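Local coordinates for protein adenylyltransferase MntA (Aphanizomenon flos-aquae 2012/KM1/D3, PDB 7AE2) that neutralises its cognate toxin HepT, mostly by magnesium-dependent di-AMPylation of a toxin tyrosine, in a type VII toxin-antitoxin system, at residues R12-R17 with E76-N81; V69-L74 with I85-L90; I97-A102 with R122-N127. One frame throughout, in Å; residues are numbered along the deposited sequence.

Interaction 1. Residues R12-R17 with E76-N81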
loop_
_atom_site.group_PDB
_atom_site.type_symbol
_atom_site.label_atom_id
_atom_site.label_comp_id
_atom_site.label_asym_id
_atom_site.label_seq_id
_atom_site.Cartn_x
_atom_site.Cartn_y
_atom_site.Cartn_z
ATOM N N ARG B 12 11.991 23.573 -10.892
ATOM C CA ARG B 12 13.410 23.914 -10.918
ATOM C C ARG B 12 13.712 25.109 -10.022
ATOM O O ARG B 12 14.762 25.154 -9.373
ATOM C CB ARG B 12 13.861 24.191 -12.351
ATOM C CG ARG B 12 13.994 22.947 -13.215
ATOM C CD ARG B 12 14.742 23.257 -14.502
ATOM N NE ARG B 12 15.069 22.050 -15.255
ATOM C CZ ARG B 12 14.401 21.631 -16.326
ATOM N NH1 ARG B 12 13.365 22.325 -16.777
ATOM N NH2 ARG B 12 14.772 20.521 -16.947
ATOM N N GLU B 13 12.803 26.086 -9.970
ATOM C CA GLU B 13 13.039 27.265 -9.142
ATOM C C GLU B 13 12.863 26.945 -7.663
ATOM O O GLU B 13 13.666 27.378 -6.828
ATOM C CB GLU B 13 12.109 28.400 -9.564
ATOM C CG GLU B 13 12.167 29.632 -8.668
ATOM C CD GLU B 13 13.493 30.373 -8.753
ATOM O OE1 GLU B 13 14.296 30.079 -9.665
ATOM O OE2 GLU B 13 13.730 31.258 -7.904
ATOM N N LEU B 14 11.822 26.183 -7.319
ATOM C CA LEU B 14 11.606 25.802 -5.929
ATOM C C LEU B 14 12.679 24.851 -5.415
ATOM O O LEU B 14 12.856 24.741 -4.197
ATOM C CB LEU B 14 10.223 25.165 -5.771
ATOM C CG LEU B 14 9.016 26.081 -5.995
ATOM C CD1 LEU B 14 7.722 25.282 -5.978
ATOM C CD2 LEU B 14 8.975 27.190 -4.954
ATOM N N SER B 15 13.403 24.172 -6.309
ATOM C CA SER B 15 14.428 23.228 -5.879
ATOM C C SER B 15 15.658 23.917 -5.298
ATOM O O SER B 15 16.471 23.252 -4.647
ATOM C CB SER B 15 14.836 22.328 -7.046
ATOM O OG SER B 15 13.760 21.497 -7.447
ATOM N N LEU B 16 15.816 25.226 -5.516
ATOM C CA LEU B 16 16.949 25.933 -4.926
ATOM C C LEU B 16 16.851 25.981 -3.407
ATOM O O LEU B 16 17.873 26.110 -2.722
ATOM C CB LEU B 16 17.046 27.346 -5.499
ATOM C CG LEU B 16 17.264 27.422 -7.009
ATOM C CD1 LEU B 16 17.507 28.859 -7.443
ATOM C CD2 LEU B 16 18.419 26.523 -7.425
ATOM N N ARG B 17 15.637 25.873 -2.865
ATOM C CA ARG B 17 15.448 25.808 -1.422
ATOM C C ARG B 17 15.906 24.484 -0.825
ATOM O O ARG B 17 15.967 24.367 0.403
ATOM C CB ARG B 17 13.974 26.039 -1.077
ATOM C CG ARG B 17 13.440 27.415 -1.455
ATOM C CD ARG B 17 11.918 27.407 -1.557
ATOM N NE ARG B 17 11.342 28.734 -1.344
ATOM C CZ ARG B 17 11.186 29.650 -2.296
ATOM N NH1 ARG B 17 10.652 30.828 -2.001
ATOM N NH2 ARG B 17 11.565 29.392 -3.541
ATOM N N GLU B 76 6.236 19.666 0.951
ATOM C CA GLU B 76 5.988 20.998 1.491
ATOM C C GLU B 76 6.605 22.083 0.619
ATOM O O GLU B 76 6.113 23.217 0.604
ATOM C CB GLU B 76 6.527 21.093 2.920
ATOM N N ILE B 77 7.670 21.759 -0.111
ATOM C CA ILE B 77 8.338 22.752 -0.947
ATOM C C ILE B 77 7.659 22.858 -2.308
ATOM O O ILE B 77 7.397 23.961 -2.803
ATOM C CB ILE B 77 9.834 22.414 -1.078
ATOM C CG1 ILE B 77 10.536 22.600 0.271
ATOM C CG2 ILE B 77 10.493 23.268 -2.155
ATOM C CD1 ILE B 77 12.005 22.249 0.253
ATOM N N PHE B 78 7.357 21.719 -2.932
ATOM C CA PHE B 78 6.689 21.713 -4.228
ATOM C C PHE B 78 5.178 21.881 -4.123
ATOM O O PHE B 78 4.521 22.037 -5.158
ATOM C CB PHE B 78 7.001 20.416 -4.979
ATOM C CG PHE B 78 8.456 20.237 -5.309
ATOM C CD1 PHE B 78 9.291 21.335 -5.448
ATOM C CD2 PHE B 78 8.989 18.970 -5.482
ATOM C CE1 PHE B 78 10.629 21.172 -5.754
ATOM C CE2 PHE B 78 10.327 18.801 -5.786
ATOM C CZ PHE B 78 11.148 19.904 -5.922
ATOM N N LYS B 79 4.621 21.854 -2.909
ATOM C CA LYS B 79 3.173 21.920 -2.693
ATOM C C LYS B 79 2.457 20.790 -3.435
ATOM O O LYS B 79 1.468 21.004 -4.139
ATOM C CB LYS B 79 2.611 23.288 -3.094
ATOM C CG LYS B 79 2.538 24.301 -1.956
ATOM C CD LYS B 79 3.910 24.606 -1.372
ATOM C CE LYS B 79 3.806 25.517 -0.159
ATOM N NZ LYS B 79 5.135 25.781 0.463
ATOM N N ILE B 80 2.972 19.572 -3.274
ATOM C CA ILE B 80 2.388 18.387 -3.886
ATOM C C ILE B 80 2.163 17.336 -2.809
ATOM O O ILE B 80 2.786 17.356 -1.745
ATOM C CB ILE B 80 3.266 17.815 -5.019
ATOM C CG1 ILE B 80 4.619 17.366 -4.467
ATOM C CG2 ILE B 80 3.460 18.843 -6.116
ATOM C CD1 ILE B 80 5.557 16.844 -5.528
ATOM N N ASN B 81 1.254 16.407 -3.103
ATOM C CA ASN B 81 0.910 15.337 -2.171
ATOM C C ASN B 81 2.116 14.426 -1.971
ATOM O O ASN B 81 2.491 13.672 -2.875
ATOM C CB ASN B 81 -0.288 14.551 -2.694
ATOM C CG ASN B 81 -0.604 13.334 -1.844
ATOM O OD1 ASN B 81 -0.361 13.326 -0.637
ATOM N ND2 ASN B 81 -1.143 12.295 -2.474
#
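Leu14 overlaps the last turn of helix 70-78, its CB lying at the edge of the Phe78 ring, 4.0 Å from CD1 and in the ring plane. The isobutyl end continues past the ring toward the backbone, where Leu14 CD1 rests 3.5 Å from Ile77 O. Ile77 does the same in the other direction: with CG1 anti to the carbonyl carbon (chi1 -68°), CG2 is left anti to the backbone N and reaches Leu14 O at 3.5 Å. Each residue thus sets a methyl against the other's carbonyl, an example of plain packing in which the two segments meet without a hydrogen bond between them. Further along the ring rim, Ser15 OG approaches Phe78 CZ at 3.4 Å. This buried hydroxyl is satisfied by a hydrogen bond to Leu11 O, one turn back, so the ring edge merely borders it. Arg17 CD lies loosely beside Ile77 CG2, while Lys79, which leaves the helix with a positive phi of 57°, curls back so that NZ bonds Glu76 O at 2.7 Å. Phe78 and Ser15 both turn inward onto Leu28, so the two segments meet on strand 25-31 of the central sheet. From there the 12-17 side reaches on to strand 106-110, where Ser15 touches Leu108 and Tyr109.

Interaction 2. Residues V69-L74 with I85-L90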
loop_
_atom_site.group_PDB
_atom_site.type_symbol
_atom_site.label_atom_id
_atom_site.label_comp_id
_atom_site.label_asym_id
_atom_site.label_seq_id
_atom_site.Cartn_x
_atom_site.Cartn_y
_atom_site.Cartn_z
ATOM N N VAL B 69 12.449 10.932 4.791
ATOM C CA VAL B 69 11.876 12.257 5.022
ATOM C C VAL B 69 11.924 13.132 3.778
ATOM O O VAL B 69 11.315 14.213 3.768
ATOM C CB VAL B 69 12.586 12.964 6.197
ATOM C CG1 VAL B 69 13.838 13.684 5.718
ATOM C CG2 VAL B 69 11.638 13.921 6.906
ATOM N N ILE B 70 12.624 12.699 2.725
ATOM C CA ILE B 70 12.675 13.479 1.484
ATOM C C ILE B 70 11.286 13.696 0.883
ATOM O O ILE B 70 10.983 14.832 0.482
ATOM C CB ILE B 70 13.655 12.845 0.498
ATOM C CG1 ILE B 70 15.093 13.002 0.996
ATOM C CG2 ILE B 70 13.503 13.456 -0.892
ATOM C CD1 ILE B 70 16.137 12.641 -0.033
ATOM N N PRO B 71 10.414 12.682 0.773
ATOM C CA PRO B 71 9.073 12.955 0.224
ATOM C C PRO B 71 8.308 14.014 0.999
ATOM O O PRO B 71 7.628 14.849 0.390
ATOM C CB PRO B 71 8.383 11.586 0.296
ATOM C CG PRO B 71 9.494 10.607 0.250
ATOM C CD PRO B 71 10.607 11.240 1.024
ATOM N N GLY B 72 8.402 14.004 2.329
ATOM C CA GLY B 72 7.734 15.030 3.112
ATOM C C GLY B 72 8.325 16.409 2.888
ATOM O O GLY B 72 7.599 17.408 2.860
ATOM N N ILE B 73 9.646 16.485 2.719
ATOM C CA ILE B 73 10.293 17.769 2.464
ATOM C C ILE B 73 9.933 18.280 1.074
ATOM O O ILE B 73 9.588 19.453 0.896
ATOM C CB ILE B 73 11.817 17.646 2.647
ATOM C CG1 ILE B 73 12.159 17.345 4.108
ATOM C CG2 ILE B 73 12.517 18.917 2.184
ATOM C CD1 ILE B 73 13.641 17.178 4.366
ATOM N N LEU B 74 10.008 17.405 0.067
ATOM C CA LEU B 74 9.635 17.807 -1.285
ATOM C C LEU B 74 8.163 18.188 -1.370
ATOM O O LEU B 74 7.797 19.078 -2.147
ATOM C CB LEU B 74 9.946 16.683 -2.276
ATOM C CG LEU B 74 11.420 16.337 -2.496
ATOM C CD1 LEU B 74 11.554 15.210 -3.504
ATOM C CD2 LEU B 74 12.196 17.562 -2.952
ATOM N N ILE B 85 4.628 10.366 -3.850
ATOM C CA ILE B 85 6.010 10.609 -4.251
ATOM C C ILE B 85 6.803 9.326 -4.036
ATOM O O ILE B 85 6.836 8.786 -2.924
ATOM C CB ILE B 85 6.631 11.774 -3.465
ATOM C CG1 ILE B 85 5.956 13.096 -3.840
ATOM C CG2 ILE B 85 8.129 11.843 -3.706
ATOM C CD1 ILE B 85 6.514 14.300 -3.103
ATOM N N ASP B 86 7.437 8.840 -5.101
ATOM C CA ASP B 86 8.320 7.682 -5.048
ATOM C C ASP B 86 9.751 8.144 -5.279
ATOM O O ASP B 86 10.036 8.813 -6.278
ATOM C CB ASP B 86 7.923 6.636 -6.092
ATOM N N ILE B 87 10.646 7.788 -4.361
ATOM C CA ILE B 87 12.035 8.234 -4.388
ATOM C C ILE B 87 12.924 7.065 -4.791
ATOM O O ILE B 87 12.726 5.933 -4.334
ATOM C CB ILE B 87 12.462 8.809 -3.023
ATOM C CG1 ILE B 87 11.614 10.033 -2.672
ATOM C CG2 ILE B 87 13.938 9.173 -3.025
ATOM C CD1 ILE B 87 11.777 11.188 -3.639
ATOM N N VAL B 88 13.902 7.343 -5.652
ATOM C CA VAL B 88 14.887 6.359 -6.086
ATOM C C VAL B 88 16.268 6.873 -5.703
ATOM O O VAL B 88 16.668 7.965 -6.128
ATOM C CB VAL B 88 14.803 6.088 -7.596
ATOM C CG1 VAL B 88 15.992 5.255 -8.049
ATOM C CG2 VAL B 88 13.498 5.387 -7.937
ATOM N N GLU B 89 16.991 6.092 -4.902
ATOM C CA GLU B 89 18.351 6.444 -4.510
ATOM C C GLU B 89 19.305 6.065 -5.635
ATOM O O GLU B 89 19.532 4.879 -5.893
ATOM C CB GLU B 89 18.741 5.743 -3.211
ATOM C CG GLU B 89 18.500 6.563 -1.954
ATOM C CD GLU B 89 17.097 6.400 -1.408
ATOM O OE1 GLU B 89 16.362 5.519 -1.903
ATOM O OE2 GLU B 89 16.732 7.150 -0.477
ATOM N N LEU B 90 19.866 7.072 -6.309
ATOM C CA LEU B 90 20.842 6.804 -7.358
ATOM C C LEU B 90 22.172 6.319 -6.797
ATOM O O LEU B 90 22.995 5.794 -7.554
ATOM C CB LEU B 90 21.060 8.055 -8.208
ATOM C CG LEU B 90 19.878 8.500 -9.070
ATOM C CD1 LEU B 90 20.214 9.780 -9.812
ATOM C CD2 LEU B 90 19.484 7.400 -10.045
#
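Leu74 N donates to Ile70 O at 2.8 Å, a helical bond that sets these two side chains one turn apart, both facing Ile87 of strand 85-89. Ile87 CD1 touches both, 4.0 Å from Ile70 CG2 and also from Leu74 CD1, the three methyls forming a triangle. The chain of Ile87 bends to get there (chi1 -62°, chi2 -63°), crossing Ile70 at about a right angle. Pro71 also faces the strand: its ring carbon CG presses on Ile87 CG1 at 3.7 Å, while its CB meets Ile85 CG2 at 4.0 Å. The extended arm of Ile85 carries CD1 on to Pro71 O, 3.7 Å away. The axes of 70-74 and 85-89 come within 8.9 Å, their N-to-C directions 126° apart. In this instance of helix-on-sheet packing, Ile85 and Ile87 face the helix, whereas the intervening Asp86 points away from it, and its side chain touches Asp46 of strand 45-51. Asp86 is a probable magnesium ligand, as in relatives, though its carboxylate is not modelled. The side-chain contacts are apolar, with no hydrogen bond, so the fit rests on the shapes of the isoleucine, leucine and proline side chains, consistent with the metal-binding aspartates lying on the side of the strand away from this helix.

Interaction 3. Residues I97-A102 with R122-N127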
loop_
_atom_site.group_PDB
_atom_site.type_symbol
_atom_site.label_atom_id
_atom_site.label_comp_id
_atom_site.label_asym_id
_atom_site.label_seq_id
_atom_site.Cartn_x
_atom_site.Cartn_y
_atom_site.Cartn_z
ATOM N N ILE B 97 18.000 0.863 -13.576
ATOM C CA ILE B 97 17.224 2.040 -13.192
ATOM C C ILE B 97 18.007 3.319 -13.477
ATOM O O ILE B 97 17.445 4.318 -13.940
ATOM C CB ILE B 97 16.806 1.951 -11.712
ATOM N N ALA B 98 19.315 3.311 -13.211
ATOM C CA ALA B 98 20.114 4.506 -13.466
ATOM C C ALA B 98 20.160 4.844 -14.950
ATOM O O ALA B 98 20.258 6.021 -15.318
ATOM C CB ALA B 98 21.530 4.327 -12.918
ATOM N N HIS B 99 20.077 3.830 -15.812
ATOM C CA HIS B 99 20.097 4.067 -17.251
ATOM C C HIS B 99 18.872 4.858 -17.699
ATOM O O HIS B 99 18.992 5.865 -18.406
ATOM C CB HIS B 99 20.179 2.735 -17.995
ATOM C CG HIS B 99 19.929 2.849 -19.465
ATOM N ND1 HIS B 99 20.866 3.349 -20.343
ATOM C CD2 HIS B 99 18.842 2.541 -20.211
ATOM C CE1 HIS B 99 20.371 3.337 -21.567
ATOM N NE2 HIS B 99 19.144 2.853 -21.515
ATOM N N PHE B 100 17.680 4.416 -17.292
ATOM C CA PHE B 100 16.460 5.079 -17.739
ATOM C C PHE B 100 16.268 6.430 -17.062
ATOM O O PHE B 100 15.639 7.325 -17.638
ATOM C CB PHE B 100 15.251 4.175 -17.499
ATOM C CG PHE B 100 15.241 2.943 -18.360
ATOM C CD1 PHE B 100 14.831 3.010 -19.682
ATOM C CD2 PHE B 100 15.646 1.719 -17.851
ATOM C CE1 PHE B 100 14.824 1.879 -20.480
ATOM C CE2 PHE B 100 15.641 0.585 -18.644
ATOM C CZ PHE B 100 15.229 0.666 -19.960
ATOM N N VAL B 101 16.797 6.601 -15.849
ATOM C CA VAL B 101 16.758 7.914 -15.214
ATOM C C VAL B 101 17.636 8.897 -15.980
ATOM O O VAL B 101 17.266 10.060 -16.178
ATOM C CB VAL B 101 17.169 7.807 -13.733
ATOM C CG1 VAL B 101 17.402 9.188 -13.138
ATOM C CG2 VAL B 101 16.099 7.066 -12.944
ATOM N N ALA B 102 18.804 8.443 -16.444
ATOM C CA ALA B 102 19.676 9.308 -17.231
ATOM C C ALA B 102 19.120 9.551 -18.628
ATOM O O ALA B 102 19.342 10.622 -19.204
ATOM C CB ALA B 102 21.076 8.705 -17.316
ATOM N N ARG B 122 28.199 8.367 -16.930
ATOM C CA ARG B 122 28.644 7.310 -16.034
ATOM C C ARG B 122 27.720 6.099 -16.028
ATOM O O ARG B 122 28.191 4.974 -15.814
ATOM C CB ARG B 122 28.778 7.864 -14.611
ATOM C CG ARG B 122 29.345 6.886 -13.596
ATOM C CD ARG B 122 29.674 7.571 -12.273
ATOM N NE ARG B 122 28.506 8.195 -11.655
ATOM C CZ ARG B 122 28.269 9.504 -11.656
ATOM N NH1 ARG B 122 29.121 10.334 -12.242
ATOM N NH2 ARG B 122 27.181 9.983 -11.069
ATOM N N VAL B 123 26.423 6.285 -16.270
ATOM C CA VAL B 123 25.447 5.216 -16.082
ATOM C C VAL B 123 24.729 4.812 -17.362
ATOM O O VAL B 123 24.010 3.802 -17.349
ATOM C CB VAL B 123 24.409 5.586 -14.999
ATOM C CG1 VAL B 123 25.104 6.062 -13.730
ATOM C CG2 VAL B 123 23.447 6.636 -15.522
ATOM N N LEU B 124 24.884 5.547 -18.462
ATOM C CA LEU B 124 24.169 5.204 -19.686
ATOM C C LEU B 124 24.702 3.905 -20.279
ATOM O O LEU B 124 25.913 3.732 -20.445
ATOM C CB LEU B 124 24.280 6.336 -20.708
ATOM C CG LEU B 124 23.210 7.426 -20.614
ATOM C CD1 LEU B 124 23.469 8.529 -21.631
ATOM C CD2 LEU B 124 21.825 6.828 -20.809
ATOM N N LEU B 125 23.788 2.993 -20.602
ATOM C CA LEU B 125 24.124 1.701 -21.178
ATOM C C LEU B 125 23.969 1.737 -22.693
ATOM O O LEU B 125 23.135 2.468 -23.233
ATOM C CB LEU B 125 23.233 0.596 -20.602
ATOM C CG LEU B 125 23.331 0.315 -19.103
ATOM C CD1 LEU B 125 22.299 -0.724 -18.697
ATOM C CD2 LEU B 125 24.734 -0.149 -18.740
ATOM N N SER B 126 24.781 0.936 -23.374
ATOM C CA SER B 126 24.647 0.800 -24.813
ATOM C C SER B 126 23.512 -0.164 -25.145
ATOM O O SER B 126 23.002 -0.888 -24.287
ATOM C CB SER B 126 25.954 0.307 -25.432
ATOM O OG SER B 126 26.233 -1.019 -25.020
ATOM N N ASN B 127 23.117 -0.170 -26.420
ATOM C CA ASN B 127 22.064 -1.082 -26.854
ATOM C C ASN B 127 22.490 -2.535 -26.683
ATOM O O ASN B 127 21.669 -3.395 -26.342
ATOM C CB ASN B 127 21.686 -0.799 -28.308
ATOM C CG ASN B 127 20.653 -1.775 -28.841
ATOM O OD1 ASN B 127 19.451 -1.591 -28.651
ATOM N ND2 ASN B 127 21.118 -2.821 -29.517
#
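The side chain of His99, in helix 95-104 of the polymerase-beta-type nucleotidyltransferase fold, extends against the connector that runs from helix 115-123 to the long helix 127-148. Its CB sits among Val123 O and Leu125 CD1, and its CG passes near Leu125 CB. With CG anti to the backbone N (chi1 168°), the ring swings over the connector and ND1 accepts the backbone N-H of Leu125 at 3.0 Å. The bond is nearly straight at the hydrogen, 169°, although the donor stands 29° out of the ring plane. Accepting through ND1 would favour a neutral ring protonated on NE2. At the other ring carbons, CE1 comes within 3.3 Å of Leu125 O, and CD2 hangs 3.8 Å above the centre of the Phe100 ring in the same helix. In this example one N-H of the connector is bonded to the imidazole, and the carbonyl of the same residue lies close beside it. Leu124 crosses the imidazole at about a right angle, its CD2 lying 3.6 Å from ND1 and also touching Ala102. Small residues complete the seam: Ala98 and Ala102 leave room for Val123, whose CB lies 3.8 Å from Ala98 CB. Leu125 and His99 also share Ile130 of helix 127-148. Val123 CG2, placed between its own backbone N and carbonyl carbon, wedges 3.3 Å from Ala98 O and 3.6 Å from Ala102 CB.

How the interactions relate
From the N terminus, interaction 1 opens first and closes a long loop that holds strands 25-31 and 45-51. Interaction 2 opens inside that loop, at the start of helix 70-78, but closes beyond it on strand 85-89, so the two cross rather than nest. They share the helix, and touch where Ile80 CD1 meets Ile85 CD1 at 3.6 Å. Interaction 3 follows in series, linking helix 95-104 to the segment before the C-terminal helix; interactions 2 and 3 touch where Leu90 CD2 packs on Val101 CG1. Interactions 1 and 3 lie on opposite sides of the chain's centre, about 26 Å apart between centres.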